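Local coordinates for protein DocCel5: Type I dockerin repeat domain from A. cellulolyticus family 5 endoglucanase WP_010249057 S51I, L52N mutant (Acetivibrio cellulolyticus, PDB 5NRM) that probably serves as the calcium-binding type I dockerin that docks a cellulase onto a scaffoldin cohesin when the cellulosome is assembled, at residues B[14-19]-B[50-55]; B[9-14]-B[57-62]. One frame throughout, in Å; residues are numbered along the deposited sequence.

Contact 1. Residues B[14-19]-B[50-55]; sequences IDFALM and NDFAIM. With CA (calcium ion), chain C; CA (calcium ion), chain D.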
loop_
_atom_site.group_PDB
_atom_site.type_symbol
_atom_site.label_atom_id
_atom_site.label_comp_id
_atom_site.label_asym_id
_atom_site.label_seq_id
_atom_site.Cartn_x
_atom_site.Cartn_y
_atom_site.Cartn_z
ATOM N N ILE B 14 7.767 -4.629 4.027
ATOM C CA ILE B 14 8.461 -5.551 4.968
ATOM C C ILE B 14 9.734 -4.888 5.565
ATOM O O ILE B 14 9.976 -5.026 6.756
ATOM C CB ILE B 14 8.724 -6.926 4.331
ATOM C CG1 ILE B 14 7.336 -7.633 4.110
ATOM C CG2 ILE B 14 9.703 -7.701 5.169
ATOM C CD1 ILE B 14 7.384 -8.963 3.353
ATOM N N ASP B 15 10.465 -4.093 4.780
ATOM C CA ASP B 15 11.560 -3.274 5.348
ATOM C C ASP B 15 10.975 -2.284 6.362
ATOM O O ASP B 15 11.509 -2.116 7.458
ATOM C CB ASP B 15 12.266 -2.486 4.242
ATOM C CG ASP B 15 12.897 -3.397 3.206
ATOM O OD1 ASP B 15 13.777 -4.200 3.567
ATOM O OD2 ASP B 15 12.497 -3.313 2.013
ATOM N N PHE B 16 9.831 -1.653 6.019
ATOM C CA PHE B 16 9.188 -0.734 6.962
ATOM C C PHE B 16 8.797 -1.403 8.268
ATOM O O PHE B 16 9.004 -0.847 9.328
ATOM C CB PHE B 16 7.952 -0.219 6.235
ATOM C CG PHE B 16 7.183 0.944 6.851
ATOM C CD1 PHE B 16 7.803 2.091 7.217
ATOM C CD2 PHE B 16 5.826 0.876 6.932
ATOM C CE1 PHE B 16 7.066 3.163 7.681
ATOM C CE2 PHE B 16 5.072 1.954 7.428
ATOM C CZ PHE B 16 5.716 3.096 7.813
ATOM N N ALA B 17 8.251 -2.598 8.181
ATOM C CA ALA B 17 7.958 -3.397 9.350
ATOM C C ALA B 17 9.169 -3.772 10.218
ATOM O O ALA B 17 9.141 -3.711 11.474
ATOM C CB ALA B 17 7.192 -4.632 8.954
ATOM N N LEU B 18 10.240 -4.149 9.564
ATOM C CA LEU B 18 11.438 -4.467 10.272
ATOM C C LEU B 18 11.978 -3.228 10.974
ATOM O O LEU B 18 12.436 -3.309 12.105
ATOM C CB LEU B 18 12.509 -5.032 9.349
ATOM C CG LEU B 18 12.174 -6.450 8.824
ATOM C CD1 LEU B 18 13.044 -6.822 7.677
ATOM C CD2 LEU B 18 12.317 -7.543 9.871
ATOM N N MET B 19 11.939 -2.102 10.308
ATOM C CA MET B 19 12.327 -0.858 10.968
ATOM C C MET B 19 11.428 -0.586 12.208
ATOM O O MET B 19 11.877 -0.109 13.235
ATOM C CB MET B 19 12.195 0.275 10.030
ATOM C CG MET B 19 13.190 0.214 8.922
ATOM S SD MET B 19 13.064 1.682 7.891
ATOM C CE MET B 19 13.709 2.894 9.097
ATOM N N ASN B 50 12.412 8.882 13.295
ATOM C CA ASN B 50 12.503 9.767 12.153
ATOM C C ASN B 50 12.859 9.006 10.839
ATOM O O ASN B 50 12.352 9.343 9.782
ATOM C CB ASN B 50 13.396 10.961 12.476
ATOM C CG ASN B 50 12.954 11.693 13.754
ATOM O OD1 ASN B 50 12.816 11.120 14.847
ATOM N ND2 ASN B 50 12.735 12.962 13.618
ATOM N N ASP B 51 13.729 8.009 10.909
ATOM C CA ASP B 51 14.069 7.207 9.720
ATOM C C ASP B 51 12.856 6.462 9.242
ATOM O O ASP B 51 12.670 6.275 8.035
ATOM C CB ASP B 51 15.186 6.225 10.065
ATOM C CG ASP B 51 16.426 6.935 10.567
ATOM O OD1 ASP B 51 17.110 7.585 9.748
ATOM O OD2 ASP B 51 16.709 6.859 11.802
ATOM N N PHE B 52 12.092 5.968 10.200
ATOM C CA PHE B 52 10.815 5.270 9.912
ATOM C C PHE B 52 9.827 6.221 9.230
ATOM O O PHE B 52 9.240 5.869 8.198
ATOM C CB PHE B 52 10.259 4.752 11.254
ATOM C CG PHE B 52 8.912 4.112 11.205
ATOM C CD1 PHE B 52 8.760 2.813 10.778
ATOM C CD2 PHE B 52 7.787 4.815 11.619
ATOM C CE1 PHE B 52 7.480 2.223 10.738
ATOM C CE2 PHE B 52 6.529 4.230 11.573
ATOM C CZ PHE B 52 6.378 2.923 11.178
ATOM N N ALA B 53 9.705 7.447 9.767
ATOM C CA ALA B 53 8.860 8.458 9.130
ATOM C C ALA B 53 9.273 8.703 7.692
ATOM O O ALA B 53 8.399 8.856 6.827
ATOM C CB ALA B 53 8.868 9.766 9.910
ATOM N N ILE B 54 10.562 8.772 7.426
ATOM C CA ILE B 54 11.100 8.990 6.088
ATOM C C ILE B 54 10.803 7.805 5.152
ATOM O O ILE B 54 10.453 8.036 3.965
ATOM C CB ILE B 54 12.614 9.326 6.097
ATOM C CG1 ILE B 54 12.908 10.713 6.640
ATOM C CG2 ILE B 54 13.304 9.199 4.736
ATOM C CD1 ILE B 54 14.363 10.959 7.030
ATOM N N MET B 55 10.975 6.584 5.632
ATOM C CA MET B 55 10.658 5.419 4.811
ATOM C C MET B 55 9.185 5.479 4.421
ATOM O O MET B 55 8.835 5.095 3.260
ATOM C CB MET B 55 11.042 4.036 5.400
ATOM C CG MET B 55 10.958 2.831 4.278
ATOM S SD MET B 55 11.297 1.323 5.194
ATOM C CE MET B 55 13.089 1.461 4.818
HETATM CA CA CA C . 13.795 -5.157 1.217
HETATM CA CA CA D . 18.572 8.326 11.554
HETATM O O HOH W 1 11.743 -6.321 1.702
HETATM O O HOH W 2 17.181 9.588 13.265
#
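In this dockerin core, the two helices that follow the paired EF-hand-like calcium loops are held together by Phe16 and Phe52, whose rings lie one on the other. The short segments run nearly antiparallel, at 165°, with their axes 10.0 Å apart. The rings form an offset stack, centroids 4.3 Å apart and planes only 3° from parallel, in which CE1 of each sits over the rim of the other's face. Both phenylalanines hold CG anti to the backbone N (chi1 -170° at Phe16). Phe52 O lies in the plane of the Phe16 ring at its edge, and Phe16 O does the same for the Phe52 ring. Leu79 of the cohesin chain packs on both rings.

This reciprocity follows the internal repeat of a type I dockerin, whose two calcium-loop-helix units are related by approximate twofold symmetry. Asp15 and Asp51, the last ligands of their loops, each grip a calcium ion with both carboxylate oxygens, Asp15 OD2 at 2.4 Å from its ion, while Asn12 N and Asn48 N donate to the two OD2 atoms.

The methionines match less exactly. Met19 bends at chi3 to lay CE against the turn at Asp51 and Phe52, 3.6 Å from Phe52 N. Met55 brings its SD to the edge of the Phe16 ring, a Met-aromatic contact at 5.3 Å from the centroid; that sulfur is also 3.4 Å from Phe16 N. The two thioethers meet between the helices, Met19 SD and Met55 SD 3.2 Å apart, a distance too short to be read as more than a doubtful approach.

Contact 2. Residues B[9-14]-B[57-62]; sequences GSINSI and MYLLGM. With CA (calcium ion), chain C.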
loop_
_atom_site.group_PDB
_atom_site.type_symbol
_atom_site.label_atom_id
_atom_site.label_comp_id
_atom_site.label_asym_id
_atom_site.label_seq_id
_atom_site.Cartn_x
_atom_site.Cartn_y
_atom_site.Cartn_z
ATOM N N GLY B 9 16.716 -6.681 -2.080
ATOM C CA GLY B 9 16.855 -5.992 -3.374
ATOM C C GLY B 9 15.801 -4.895 -3.607
ATOM O O GLY B 9 16.010 -4.085 -4.507
ATOM N N SER B 10 14.739 -4.857 -2.832
ATOM C CA SER B 10 13.699 -3.860 -3.025
ATOM C C SER B 10 13.364 -3.236 -1.690
ATOM O O SER B 10 13.479 -3.902 -0.641
ATOM C CB SER B 10 12.463 -4.534 -3.576
ATOM O OG SER B 10 11.405 -3.554 -3.776
ATOM N N ILE B 11 12.950 -1.967 -1.715
ATOM C CA ILE B 11 12.510 -1.268 -0.494
ATOM C C ILE B 11 10.990 -1.383 -0.456
ATOM O O ILE B 11 10.294 -0.890 -1.372
ATOM C CB ILE B 11 12.937 0.226 -0.552
ATOM C CG1 ILE B 11 14.482 0.375 -0.623
ATOM C CG2 ILE B 11 12.351 0.926 0.672
ATOM C CD1 ILE B 11 14.863 1.715 -1.131
ATOM N N ASN B 12 10.440 -2.004 0.583
ATOM C CA ASN B 12 9.015 -2.248 0.615
ATOM C C ASN B 12 8.500 -2.290 2.059
ATOM O O ASN B 12 9.215 -1.923 2.999
ATOM C CB ASN B 12 8.663 -3.514 -0.208
ATOM C CG ASN B 12 9.246 -4.810 0.384
ATOM O OD1 ASN B 12 9.402 -4.929 1.598
ATOM N ND2 ASN B 12 9.498 -5.782 -0.490
ATOM N N SER B 13 7.226 -2.653 2.200
ATOM C CA SER B 13 6.589 -2.560 3.496
ATOM C C SER B 13 7.101 -3.595 4.517
ATOM O O SER B 13 6.922 -3.421 5.728
ATOM C CB SER B 13 5.054 -2.702 3.348
ATOM O OG SER B 13 4.700 -3.959 2.754
ATOM N N ILE B 14 7.767 -4.629 4.027
ATOM C CA ILE B 14 8.461 -5.551 4.968
ATOM C C ILE B 14 9.734 -4.888 5.565
ATOM O O ILE B 14 9.976 -5.026 6.756
ATOM C CB ILE B 14 8.724 -6.926 4.331
ATOM C CG1 ILE B 14 7.336 -7.633 4.110
ATOM C CG2 ILE B 14 9.703 -7.701 5.169
ATOM C CD1 ILE B 14 7.384 -8.963 3.353
ATOM N N MET B 57 7.326 8.119 3.940
ATOM C CA MET B 57 7.201 9.117 2.855
ATOM C C MET B 57 7.661 8.517 1.537
ATOM O O MET B 57 7.043 8.722 0.510
ATOM C CB MET B 57 8.029 10.349 3.119
ATOM C CG MET B 57 7.511 11.158 4.268
ATOM S SD MET B 57 8.731 12.422 4.823
ATOM C CE MET B 57 9.326 13.173 3.301
ATOM N N TYR B 58 8.744 7.739 1.548
ATOM C CA TYR B 58 9.238 7.106 0.320
ATOM C C TYR B 58 8.237 6.093 -0.251
ATOM O O TYR B 58 7.946 6.053 -1.476
ATOM C CB TYR B 58 10.631 6.443 0.546
ATOM C CG TYR B 58 11.136 5.643 -0.600
ATOM C CD1 TYR B 58 11.837 6.246 -1.633
ATOM C CD2 TYR B 58 10.895 4.284 -0.669
ATOM C CE1 TYR B 58 12.290 5.487 -2.704
ATOM C CE2 TYR B 58 11.344 3.539 -1.735
ATOM C CZ TYR B 58 12.048 4.172 -2.733
ATOM O OH TYR B 58 12.415 3.359 -3.783
ATOM N N LEU B 59 7.701 5.258 0.632
ATOM C CA LEU B 59 6.779 4.224 0.194
ATOM C C LEU B 59 5.471 4.838 -0.291
ATOM O O LEU B 59 4.802 4.207 -1.133
ATOM C CB LEU B 59 6.514 3.256 1.350
ATOM C CG LEU B 59 7.739 2.383 1.642
ATOM C CD1 LEU B 59 7.502 1.546 2.922
ATOM C CD2 LEU B 59 8.123 1.473 0.460
ATOM N N LEU B 60 5.126 6.011 0.215
ATOM C CA LEU B 60 3.961 6.752 -0.271
ATOM C C LEU B 60 4.209 7.625 -1.525
ATOM O O LEU B 60 3.338 8.349 -1.942
ATOM C CB LEU B 60 3.276 7.575 0.836
ATOM C CG LEU B 60 2.566 6.718 1.893
ATOM C CD1 LEU B 60 2.188 7.536 3.118
ATOM C CD2 LEU B 60 1.418 5.969 1.279
ATOM N N GLY B 61 5.423 7.589 -2.062
ATOM C CA GLY B 61 5.789 8.390 -3.202
ATOM C C GLY B 61 5.859 9.894 -2.974
ATOM O O GLY B 61 5.744 10.712 -3.913
ATOM N N MET B 62 6.000 10.299 -1.719
ATOM C CA MET B 62 6.099 11.695 -1.361
ATOM C C MET B 62 7.511 12.217 -1.568
ATOM O O MET B 62 7.685 13.447 -1.758
ATOM C CB MET B 62 5.739 11.865 0.101
ATOM C CG MET B 62 4.327 11.383 0.384
ATOM S SD MET B 62 4.067 11.665 2.127
ATOM C CE MET B 62 2.316 11.497 2.216
HETATM CA CA CA C . 13.795 -5.157 1.217
HETATM O O HOH W 1 11.743 -6.321 1.702
#
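Ile11 reaches from the first calcium loop to Tyr58 and Leu59, at the end of helix 49-59, and its branches divide the work. CB itself lies 3.9 Å from Tyr58 CE2. From there CG2, anti to the backbone N, drops to 3.7 Å from the same CE2, approaching the ring obliquely, and is also in loose contact with Leu59 CD2. The other branch runs through CG1 to CD1, which ends 4.0 Å from Tyr58 OH. The two side chains cross at about a right angle. Phe66, from the C-terminal tail, packs against both Ile11 and Tyr58.

Leu59 meets backbone more than side chain. Its CD2 rests 3.7 Å from Ile11 O and touches Asn12 CA, while CD1 leans on the Asn12 carbonyl and reaches Ser13 CA. The leucine methyls thus press on the chain just where the loop turns into helix 13-23.

Asn12, whose CB points away from the leucine, is the N-cap of that helix. Its OD1 accepts from Ile14 N at 2.9 Å, a bent bond (134° at the hydrogen) with the donor tilted 33° from the carbonyl plane. The same oxygen accepts from a water, 2.7 Å off, that is itself a calcium ligand, so one amide ties the helix start to the metal shell. Ser10 adds its backbone O to the ion at 2.3 Å. On the other segment, Gly61 closes helix 49-59 in a Schellman motif with positive phi. A mid-loop carbonyl ligand, a water-mediated side chain two residues on, and a hydrophobic residue between them facing the partner repeat are the marks of an EF-hand calcium loop.

How the contacts relate
Both contacts draw on helices 13-23 and 49-59, contact 2 mainly through the loop that leads into the first. The centre of contact 1 lies about 4 Å from the centre of the chain, and its touching residues are all buried; that of contact 2 lies about 9 Å from it, where partly exposed residues take part. The first pairs helix with helix through aromatic and sulfur groups, whereas the second sets aliphatic groups and a tyrosine between a loop and a helix end. They adjoin: Phe16 CB lies 3.8 Å from Leu59 CD1. They also share a calcium ion, which contact 1 binds by carboxylate and contact 2 by a backbone carbonyl, while contact 1 alone reaches the second repeat's ion.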